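Local coordinates for cysteine hydrolase (Pseudomonas syringae pv. phaseolicola 1448A, PDB 3IRV), which belongs to the isochorismatase family and is probably a cysteine hydrolase, at residues K55-V65 with V213-Y221. Numbering follows the deposited sequence. Where two conformers were deposited one is given.
Sequences KLLQAARAAQV and VIRRIESAY
Ile217 reaches across from helix 210-220 and sets its CG2 methyl 3.6 Å from CB of Ala63, just where helix 50-62 ends. The pair belongs to an instructive case of two nearly parallel helices, their segment axes 12° apart and 9.8 Å at closest approach, in which branched residues of one helix pack against alanines of the other. With chi1 at -76°, CG2 of Ile217 lies anti to the backbone N, and this methyl also comes near Val65 CG2, while the CD1 branch extends toward Leu56. One turn earlier Ile214 repeats the pattern: its CG2 rests 3.8 Å from CB of Ala59, and its CD1, at the end of an extended chain, presses against the backbone of helix 50-62, 3.7 Å from Leu56 N. Leu56 in turn directs CD1 to Val213 CG1, 3.7 Å away.

At the C-terminal ends of the two helices, Tyr221, a poorly ordered residue, lays its ring over the terminus of helix 50-62. Ala63 CA sits above the ring centre, 3.7 Å from the centroid and 10° off the normal, a CH-pi contact. The backbone there turns in a Schellman motif, Val65 N bonding to Ala60 O and Gln64 N to Arg61 O, with Gln64, at positive phi, serving as C-prime residue; Gln64 OE1 lies 3.0 Å from Tyr221 OH.

Both helices lie against the parallel beta-sheet of the isochorismatase fold: Leu56 and Val213 meet at Leu170 of strand 166-170, and Leu56 and Ala60 also rest on Val25 of strand 23-28.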
# COMPACT_ATOMS: atom_id res chain seq x y z
N LYS A 55 25.41 -1.38 8.95
CA LYS A 55 26.35 -1.53 7.83
C LYS A 55 25.94 -0.66 6.64
O LYS A 55 26.77 0.00 6.03
CB LYS A 55 26.44 -3.00 7.41
CG LYS A 55 27.04 -3.91 8.46
CD LYS A 55 27.14 -5.32 7.89
CE LYS A 55 28.05 -6.22 8.72
NZ LYS A 55 27.35 -6.73 9.92
N LEU A 56 24.64 -0.67 6.34
CA LEU A 56 24.09 0.13 5.26
C LEU A 56 24.37 1.61 5.46
O LEU A 56 24.83 2.29 4.52
CB LEU A 56 22.58 -0.09 5.13
CG LEU A 56 21.88 0.79 4.09
CD1 LEU A 56 22.40 0.50 2.66
CD2 LEU A 56 20.38 0.57 4.21
N LEU A 57 24.11 2.11 6.67
CA LEU A 57 24.27 3.55 6.93
C LEU A 57 25.75 3.96 6.88
O LEU A 57 26.08 5.00 6.32
CB LEU A 57 23.60 3.98 8.25
CG LEU A 57 22.09 3.64 8.32
CD1 LEU A 57 21.44 4.24 9.56
CD2 LEU A 57 21.36 4.09 7.05
N GLN A 58 26.62 3.11 7.39
CA GLN A 58 28.05 3.37 7.32
C GLN A 58 28.50 3.46 5.85
O GLN A 58 29.23 4.39 5.49
CB GLN A 58 28.80 2.29 8.09
CG GLN A 58 30.31 2.38 8.03
CD GLN A 58 30.98 1.16 8.65
OE1 GLN A 58 30.61 0.01 8.36
NE2 GLN A 58 31.96 1.40 9.52
N ALA A 59 28.03 2.55 5.00
CA ALA A 59 28.40 2.62 3.57
C ALA A 59 27.81 3.82 2.86
O ALA A 59 28.49 4.48 2.07
CB ALA A 59 28.04 1.35 2.85
N ALA A 60 26.56 4.14 3.19
CA ALA A 60 25.86 5.25 2.56
C ALA A 60 26.57 6.57 2.87
O ALA A 60 26.87 7.34 1.96
CB ALA A 60 24.39 5.28 3.04
N ARG A 61 26.86 6.80 4.15
CA ARG A 61 27.50 8.06 4.54
C ARG A 61 28.89 8.18 3.90
O ARG A 61 29.26 9.27 3.46
CB ARG A 61 27.54 8.22 6.06
CG ARG A 61 26.16 8.24 6.71
CD ARG A 61 26.24 8.81 8.13
NE ARG A 61 24.99 8.58 8.86
CZ ARG A 61 24.77 7.54 9.66
NH1 ARG A 61 25.74 6.65 9.87
NH2 ARG A 61 23.58 7.39 10.25
N ALA A 62 29.60 7.06 3.79
CA ALA A 62 30.93 7.05 3.16
C ALA A 62 30.86 7.41 1.67
O ALA A 62 31.81 8.01 1.10
CB ALA A 62 31.59 5.68 3.35
N ALA A 63 29.75 7.07 1.02
CA ALA A 63 29.60 7.36 -0.40
C ALA A 63 28.78 8.63 -0.68
O ALA A 63 28.39 8.87 -1.83
CB ALA A 63 28.98 6.17 -1.10
N GLN A 64 28.49 9.39 0.39
CA GLN A 64 27.70 10.62 0.29
C GLN A 64 26.28 10.34 -0.22
O GLN A 64 25.68 11.15 -0.94
CB GLN A 64 28.43 11.68 -0.58
CG GLN A 64 29.42 12.57 0.16
CD GLN A 64 30.47 11.80 0.93
OE1 GLN A 64 31.19 10.97 0.37
NE2 GLN A 64 30.57 12.07 2.23
N VAL A 65 25.76 9.16 0.14
CA VAL A 65 24.38 8.80 -0.17
C VAL A 65 23.56 9.31 1.03
O VAL A 65 23.83 8.93 2.18
CB VAL A 65 24.21 7.27 -0.34
CG1 VAL A 65 22.72 6.89 -0.37
CG2 VAL A 65 24.90 6.80 -1.63
N VAL A 213 23.28 -4.33 -2.01
CA VAL A 213 23.15 -2.89 -2.23
C VAL A 213 24.39 -2.08 -1.78
O VAL A 213 24.79 -1.12 -2.44
CB VAL A 213 21.81 -2.35 -1.67
CG1 VAL A 213 21.95 -1.76 -0.29
CG2 VAL A 213 21.20 -1.33 -2.65
N ILE A 214 25.02 -2.51 -0.69
CA ILE A 214 26.27 -1.91 -0.21
C ILE A 214 27.37 -2.06 -1.27
O ILE A 214 28.07 -1.09 -1.58
CB ILE A 214 26.70 -2.52 1.14
CG1 ILE A 214 25.75 -2.03 2.26
CG2 ILE A 214 28.17 -2.20 1.47
CD1 ILE A 214 25.97 -2.71 3.61
N ARG A 215 27.48 -3.25 -1.85
CA ARG A 215 28.48 -3.49 -2.91
C ARG A 215 28.26 -2.61 -4.11
O ARG A 215 29.20 -2.06 -4.70
CB ARG A 215 28.43 -4.95 -3.33
CG ARG A 215 28.99 -5.85 -2.26
CD ARG A 215 29.32 -7.22 -2.77
NE ARG A 215 28.61 -8.25 -2.03
CZ ARG A 215 27.54 -8.90 -2.51
NH1 ARG A 215 27.09 -8.63 -3.75
NH2 ARG A 215 26.95 -9.81 -1.75
N ARG A 216 26.98 -2.45 -4.46
CA ARG A 216 26.57 -1.64 -5.59
C ARG A 216 26.86 -0.16 -5.35
O ARG A 216 27.28 0.56 -6.26
CB ARG A 216 25.08 -1.87 -5.86
CG ARG A 216 24.72 -1.84 -7.30
CD ARG A 216 23.22 -1.83 -7.46
NE ARG A 216 22.64 -3.17 -7.34
CZ ARG A 216 21.34 -3.42 -7.24
NH1 ARG A 216 20.92 -4.67 -7.14
NH2 ARG A 216 20.46 -2.42 -7.23
N ILE A 217 26.67 0.28 -4.10
CA ILE A 217 26.99 1.65 -3.70
C ILE A 217 28.51 1.89 -3.75
O ILE A 217 28.98 2.90 -4.30
CB ILE A 217 26.46 1.95 -2.26
CG1 ILE A 217 24.93 2.16 -2.28
CG2 ILE A 217 27.14 3.18 -1.65
CD1 ILE A 217 24.30 2.20 -0.87
N GLU A 218 29.28 0.94 -3.20
CA GLU A 218 30.75 1.04 -3.18
C GLU A 218 31.37 1.05 -4.58
O GLU A 218 32.36 1.75 -4.82
CB GLU A 218 31.34 -0.09 -2.33
CG GLU A 218 31.06 0.06 -0.85
CD GLU A 218 31.36 -1.21 -0.05
OE1 GLU A 218 31.51 -2.30 -0.65
OE2 GLU A 218 31.44 -1.11 1.18
N SER A 219 30.79 0.28 -5.49
CA SER A 219 31.32 0.15 -6.85
C SER A 219 31.00 1.38 -7.70
O SER A 219 31.78 1.74 -8.59
CB SER A 219 30.74 -1.09 -7.52
OG SER A 219 31.15 -2.25 -6.81
N ALA A 220 29.87 2.01 -7.44
CA ALA A 220 29.45 3.20 -8.17
C ALA A 220 30.18 4.45 -7.69
O ALA A 220 30.26 5.45 -8.41
CB ALA A 220 27.96 3.39 -8.04
N TYR A 221 30.71 4.40 -6.47
CA TYR A 221 31.41 5.52 -5.87
C TYR A 221 32.91 5.39 -6.11
O TYR A 221 33.52 6.22 -6.78
CB TYR A 221 31.10 5.59 -4.37
CG TYR A 221 31.65 6.80 -3.66
CD1 TYR A 221 32.79 6.71 -2.87
CD2 TYR A 221 31.02 8.05 -3.77
CE1 TYR A 221 33.31 7.82 -2.20
CE2 TYR A 221 31.53 9.17 -3.11
CZ TYR A 221 32.67 9.05 -2.33
OH TYR A 221 33.18 10.14 -1.67